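Local coordinates for cytochrome c, putative (Shewanella oneidensis, PDB 1SP3), which is an octaheme cytochrome c that acts as a respiratory tetrathionate reductase, at residues 259-262 against 268-271. Residues are numbered along the deposited sequence; the frame is centred on the assembly and turned at random.
Sequences KPET and KHTY
K259 arches over one face of the Y271 ring, its aliphatic chain doing most of the touching. K259 CE sits above the ring centre, 4.0 Å from the Y271 centroid and 9° off the normal, a CH-pi contact. K259 NZ lies farther off-centre, 4.3 Å from the Y271 centroid, and adds a cation-pi component, while CG of K259 rests 3.8 Å from CE2 of Y271. Y271 CG is anti to its backbone N (chi1 -178°), which carries the ring to K259, and the two side chains cross at about a right angle. The Y271 OH is held beyond the contact by T254 and D257. A serine in place of Y271 would probably leave the K259 chain without its aromatic floor. The connection after strand 246-251 doubles back here and 268-271 runs into strand 271-272 of the mixed sheet, so that the two segments run nearly antiparallel, with an inverse gamma turn centred on E261. At the end of that turn T262 O is gripped from opposite faces of its carbonyl plane, by T270 N at 2.9 Å and by H269 ND1 at 3.3 Å. The imidazole also meets E261 O at its edge, in the ring plane, but this H269 ND1 to E261 O bond is weak and bent, 118° at the hydrogen. T262 and T270 cross at about a right angle, their hydroxyls hydrogen-bonded OG1 to OG1 at 2.8 Å. E261 turns its carboxylate elsewhere, OE2 accepting from the backbone N of K273.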
ATOM      1  N   LYS A 259      20.996  -1.665  23.024  1.00 52.58           N
ATOM      2  CA  LYS A 259      20.042  -2.086  24.012  1.00 52.29           C
ATOM      3  C   LYS A 259      19.239  -3.296  23.488  1.00 52.64           C
ATOM      4  O   LYS A 259      19.201  -3.559  22.271  1.00 53.08           O
ATOM      5  CB  LYS A 259      19.129  -0.916  24.398  1.00 51.68           C
ATOM      6  CG  LYS A 259      18.273  -0.352  23.274  1.00 52.47           C
ATOM      7  CD  LYS A 259      17.682   1.008  23.657  1.00 53.04           C
ATOM      8  CE  LYS A 259      16.201   1.063  23.324  1.00 52.38           C
ATOM      9  NZ  LYS A 259      15.762   2.448  22.842  1.00 54.70           N
ATOM     10  N   PRO A 260      18.638  -4.054  24.412  1.00 52.39           N
ATOM     11  CA  PRO A 260      17.937  -5.301  24.046  1.00 52.44           C
ATOM     12  C   PRO A 260      16.799  -5.084  23.019  1.00 51.98           C
ATOM     13  O   PRO A 260      16.012  -4.111  23.092  1.00 50.61           O
ATOM     14  CB  PRO A 260      17.357  -5.805  25.403  1.00 52.23           C
ATOM     15  CG  PRO A 260      18.212  -5.140  26.484  1.00 51.89           C
ATOM     16  CD  PRO A 260      18.597  -3.793  25.881  1.00 52.86           C
ATOM     17  N   GLU A 261      16.720  -6.000  22.061  1.00 52.10           N
ATOM     18  CA  GLU A 261      15.695  -5.949  21.017  1.00 51.63           C
ATOM     19  C   GLU A 261      14.415  -6.671  21.465  1.00 51.62           C
ATOM     20  O   GLU A 261      14.092  -7.757  20.971  1.00 53.22           O
ATOM     21  CB  GLU A 261      16.235  -6.535  19.743  1.00 51.46           C
ATOM     22  CG  GLU A 261      17.508  -5.846  19.274  1.00 52.98           C
ATOM     23  CD  GLU A 261      17.760  -6.182  17.820  1.00 56.17           C
ATOM     24  OE1 GLU A 261      17.277  -7.295  17.427  1.00 57.15           O
ATOM     25  OE2 GLU A 261      18.366  -5.348  17.074  1.00 52.40           O
ATOM     26  N   THR A 262      13.711  -6.005  22.379  1.00 50.04           N
ATOM     27  CA  THR A 262      12.516  -6.430  23.091  1.00 50.24           C
ATOM     28  C   THR A 262      11.328  -6.884  22.207  1.00 49.84           C
ATOM     29  O   THR A 262      11.270  -6.566  21.028  1.00 48.87           O
ATOM     30  CB  THR A 262      12.093  -5.265  24.056  1.00 50.34           C
ATOM     31  OG1 THR A 262      11.990  -4.012  23.330  1.00 49.93           O
ATOM     32  CG2 THR A 262      13.260  -4.954  25.014  1.00 50.40           C
ATOM     33  N   LYS A 268       6.348  -9.965  18.202  1.00 39.18           N
ATOM     34  CA  LYS A 268       6.900  -8.884  17.339  1.00 38.46           C
ATOM     35  C   LYS A 268       7.871  -7.982  18.091  1.00 38.97           C
ATOM     36  O   LYS A 268       7.629  -7.568  19.209  1.00 37.91           O
ATOM     37  CB  LYS A 268       5.825  -7.937  16.770  1.00 35.84           C
ATOM     38  CG  LYS A 268       4.637  -8.596  16.090  1.00 37.68           C
ATOM     39  CD  LYS A 268       5.185  -9.249  14.713  1.00 37.05           C
ATOM     40  CE  LYS A 268       4.128  -9.515  13.717  1.00 40.49           C
ATOM     41  NZ  LYS A 268       4.813  -9.969  12.513  1.00 42.29           N
ATOM     42  N   HIS A 269       8.897  -7.544  17.373  1.00 40.31           N
ATOM     43  CA  HIS A 269       9.897  -6.672  17.937  1.00 40.78           C
ATOM     44  C   HIS A 269       9.327  -5.323  18.250  1.00 37.91           C
ATOM     45  O   HIS A 269       8.563  -4.812  17.478  1.00 37.42           O
ATOM     46  CB  HIS A 269      11.122  -6.680  17.001  1.00 42.90           C
ATOM     47  CG  HIS A 269      12.012  -7.865  17.258  1.00 46.74           C
ATOM     48  ND1 HIS A 269      12.674  -8.047  18.465  1.00 51.64           N
ATOM     49  CD2 HIS A 269      12.288  -8.960  16.507  1.00 51.14           C
ATOM     50  CE1 HIS A 269      13.342  -9.192  18.429  1.00 54.23           C
ATOM     51  NE2 HIS A 269      13.121  -9.766  17.257  1.00 55.61           N
ATOM     52  N   THR A 270       9.557  -4.827  19.453  1.00 36.16           N
ATOM     53  CA  THR A 270       9.227  -3.440  19.725  1.00 36.16           C
ATOM     54  C   THR A 270      10.454  -2.533  19.542  1.00 34.42           C
ATOM     55  O   THR A 270      10.310  -1.333  19.552  1.00 33.81           O
ATOM     56  CB  THR A 270       8.670  -3.246  21.134  1.00 36.31           C
ATOM     57  OG1 THR A 270       9.520  -3.963  22.026  1.00 38.42           O
ATOM     58  CG2 THR A 270       7.306  -3.931  21.268  1.00 37.92           C
ATOM     59  N   TYR A 271      11.644  -3.122  19.556  1.00 33.76           N
ATOM     60  CA  TYR A 271      12.887  -2.401  19.301  1.00 35.29           C
ATOM     61  C   TYR A 271      13.795  -3.231  18.373  1.00 35.06           C
ATOM     62  O   TYR A 271      13.933  -4.422  18.581  1.00 33.96           O
ATOM     63  CB  TYR A 271      13.692  -2.053  20.575  1.00 33.71           C
ATOM     64  CG  TYR A 271      14.924  -1.253  20.150  1.00 34.42           C
ATOM     65  CD1 TYR A 271      14.790   0.045  19.724  1.00 28.49           C
ATOM     66  CD2 TYR A 271      16.192  -1.837  20.057  1.00 34.36           C
ATOM     67  CE1 TYR A 271      15.858   0.768  19.287  1.00 30.11           C
ATOM     68  CE2 TYR A 271      17.291  -1.079  19.645  1.00 33.75           C
ATOM     69  CZ  TYR A 271      17.093   0.234  19.264  1.00 32.27           C
ATOM     70  OH  TYR A 271      18.121   1.033  18.787  1.00 32.89           O
TER